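Local coordinates for transcription regulator (Haloarcula marismortui ATCC 43049, PDB 3CRJ), which probably binds cis-regulatory DNA as a TetR-family transcription factor, pairing a helix-turn-helix DNA-binding region with an all-helical C-terminal part, at residues Asn130-Tyr133 with Val134-Met137. Sequence-based numbering, arbitrary orientation.
Sequences NDEY and VRYM
The phenol ring of Y133 meets the selenium of M137, a selenomethionine, one helical turn further on. SE lies obliquely to the ring, 5.1 Å from its centroid, and its nearest ring atom is CE2 of Y133, 4.1 Å from SE. This is a Met-aromatic contact in which the two side chains cross at about a right angle. M137 reaches the ring because its CG stands between backbone N and carbonyl carbon (chi1 67°), which also brings CG to 3.4 Å from the carbonyl O of Y133. E132 and R135 bring the two flat groups that do meet each other, side by side, with carboxylate and guanidinium planes 48° apart. OE1 of E132 lies at the edge of the guanidinium, where NH1 of R135 forms a salt bridge with it at 2.7 Å, itself coming from above the carboxylate plane with a bent N-H...O angle of 137°. Three residues apart on a helix, glutamate and arginine share one side and can pair, while NH2 has a second acidic partner in E157.

All eight residues belong to helix 121-148 of the C-terminal region, whose i to i+4 bonding here runs from V134 N to N130 O at 3.1 Å through to M137 N to Y133 O at 3.0 Å. Y133 suits a half-buried place, its ring packing on F73 and V74 of helix 58-78. Apolar chains suit the buried positions: M137 fits against L92 and L96, and V134 touches L96 and L164, while its CG2 lies 3.8 Å from ND2 of N130. At D131 an acid suits the dimer interface, since its OD1 is salt-bridged to R173 of the second subunit.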
ATOM      1  N   ASN A 130       2.308   4.342 -14.143  1.00 61.93           N
ATOM      2  CA  ASN A 130       2.247   2.899 -14.002  1.00 61.36           C
ATOM      3  C   ASN A 130       0.803   2.527 -13.787  1.00 61.09           C
ATOM      4  O   ASN A 130       0.227   1.773 -14.564  1.00 61.31           O
ATOM      5  CB  ASN A 130       3.097   2.469 -12.817  1.00 61.38           C
ATOM      6  CG  ASN A 130       3.428   0.984 -12.822  1.00 61.40           C
ATOM      7  OD1 ASN A 130       4.614   0.612 -12.945  1.00 59.28           O
ATOM      8  ND2 ASN A 130       2.403   0.125 -12.626  1.00 56.78           N
ATOM      9  N   ASP A 131       0.195   3.119 -12.770  1.00 60.81           N
ATOM     10  CA  ASP A 131      -1.195   2.856 -12.482  1.00 61.30           C
ATOM     11  C   ASP A 131      -2.083   3.010 -13.724  1.00 62.29           C
ATOM     12  O   ASP A 131      -2.838   2.087 -14.008  1.00 63.27           O
ATOM     13  CB  ASP A 131      -1.665   3.750 -11.355  1.00 61.32           C
ATOM     14  CG  ASP A 131      -3.023   3.371 -10.839  1.00 62.47           C
ATOM     15  OD1 ASP A 131      -3.235   2.218 -10.385  1.00 65.41           O
ATOM     16  OD2 ASP A 131      -3.888   4.252 -10.865  1.00 63.87           O
ATOM     17  N   GLU A 132      -1.985   4.129 -14.473  1.00 62.29           N
ATOM     18  CA  GLU A 132      -2.802   4.325 -15.695  1.00 62.56           C
ATOM     19  C   GLU A 132      -2.630   3.209 -16.721  1.00 62.34           C
ATOM     20  O   GLU A 132      -3.599   2.798 -17.374  1.00 61.60           O
ATOM     21  CB  GLU A 132      -2.540   5.662 -16.409  1.00 62.29           C
ATOM     22  CG  GLU A 132      -2.848   6.935 -15.650  1.00 66.03           C
ATOM     23  CD  GLU A 132      -4.336   7.210 -15.400  1.00 72.23           C
ATOM     24  OE1 GLU A 132      -5.155   6.257 -15.287  1.00 74.55           O
ATOM     25  OE2 GLU A 132      -4.677   8.416 -15.272  1.00 75.21           O
ATOM     26  N   TYR A 133      -1.395   2.737 -16.865  1.00 62.45           N
ATOM     27  CA  TYR A 133      -1.096   1.725 -17.854  1.00 63.04           C
ATOM     28  C   TYR A 133      -1.813   0.431 -17.511  1.00 62.74           C
ATOM     29  O   TYR A 133      -2.397  -0.227 -18.394  1.00 62.71           O
ATOM     30  CB  TYR A 133       0.406   1.457 -17.944  1.00 64.47           C
ATOM     31  CG  TYR A 133       0.716   0.432 -18.997  1.00 66.26           C
ATOM     32  CD1 TYR A 133       0.766   0.797 -20.353  1.00 67.07           C
ATOM     33  CD2 TYR A 133       0.913  -0.913 -18.660  1.00 67.72           C
ATOM     34  CE1 TYR A 133       1.023  -0.145 -21.342  1.00 67.78           C
ATOM     35  CE2 TYR A 133       1.162  -1.880 -19.654  1.00 68.70           C
ATOM     36  CZ  TYR A 133       1.220  -1.482 -20.989  1.00 68.44           C
ATOM     37  OH  TYR A 133       1.506  -2.403 -21.984  1.00 69.70           O
ATOM     38  N   VAL A 134      -1.770   0.085 -16.224  1.00 61.50           N
ATOM     39  CA  VAL A 134      -2.406  -1.124 -15.736  1.00 60.44           C
ATOM     40  C   VAL A 134      -3.895  -0.981 -15.899  1.00 60.56           C
ATOM     41  O   VAL A 134      -4.533  -1.834 -16.494  1.00 61.07           O
ATOM     42  CB  VAL A 134      -1.995  -1.441 -14.278  1.00 60.52           C
ATOM     43  CG1 VAL A 134      -2.846  -2.572 -13.692  1.00 58.79           C
ATOM     44  CG2 VAL A 134      -0.485  -1.786 -14.214  1.00 57.64           C
ATOM     45  N   ARG A 135      -4.439   0.120 -15.401  1.00 60.65           N
ATOM     46  CA  ARG A 135      -5.838   0.486 -15.614  1.00 60.94           C
ATOM     47  C   ARG A 135      -6.279   0.341 -17.100  1.00 61.22           C
ATOM     48  O   ARG A 135      -7.269  -0.341 -17.398  1.00 61.25           O
ATOM     49  CB  ARG A 135      -6.033   1.907 -15.103  1.00 61.12           C
ATOM     50  CG  ARG A 135      -7.457   2.391 -14.995  1.00 62.97           C
ATOM     51  CD  ARG A 135      -7.480   3.915 -14.780  1.00 66.28           C
ATOM     52  NE  ARG A 135      -8.625   4.552 -15.448  1.00 68.57           N
ATOM     53  CZ  ARG A 135      -8.544   5.506 -16.379  1.00 70.50           C
ATOM     54  NH1 ARG A 135      -7.367   5.993 -16.795  1.00 72.16           N
ATOM     55  NH2 ARG A 135      -9.663   5.981 -16.906  1.00 71.90           N
ATOM     56  N   TYR A 136      -5.538   0.958 -18.028  1.00 61.06           N
ATOM     57  CA  TYR A 136      -5.840   0.813 -19.441  1.00 60.40           C
ATOM     58  C   TYR A 136      -5.881  -0.656 -19.858  1.00 60.98           C
ATOM     59  O   TYR A 136      -6.836  -1.085 -20.474  1.00 61.47           O
ATOM     60  CB  TYR A 136      -4.877   1.609 -20.323  1.00 59.62           C
ATOM     61  CG  TYR A 136      -5.119   1.452 -21.831  1.00 59.19           C
ATOM     62  CD1 TYR A 136      -5.781   2.431 -22.569  1.00 58.04           C
ATOM     63  CD2 TYR A 136      -4.668   0.317 -22.516  1.00 58.96           C
ATOM     64  CE1 TYR A 136      -5.986   2.277 -23.956  1.00 59.60           C
ATOM     65  CE2 TYR A 136      -4.871   0.143 -23.881  1.00 57.47           C
ATOM     66  CZ  TYR A 136      -5.524   1.119 -24.610  1.00 59.72           C
ATOM     67  OH  TYR A 136      -5.709   0.923 -25.988  1.00 59.52           O
HETATM   68  N   MSE A 137      -4.869  -1.438 -19.535  1.00 61.48           N
HETATM   69  CA  MSE A 137      -4.859  -2.820 -20.011  1.00 63.19           C
HETATM   70  C   MSE A 137      -5.902  -3.710 -19.332  1.00 61.12           C
HETATM   71  O   MSE A 137      -6.377  -4.667 -19.929  1.00 61.61           O
HETATM   72  CB  MSE A 137      -3.482  -3.433 -19.872  1.00 62.72           C
HETATM   73  CG  MSE A 137      -3.089  -3.599 -18.454  1.00 65.81           C
HETATM   74 SE   MSE A 137      -1.496  -4.643 -18.265  0.75 70.70          SE
HETATM   75  CE  MSE A 137      -2.147  -5.654 -16.760  1.00 65.49           C
TER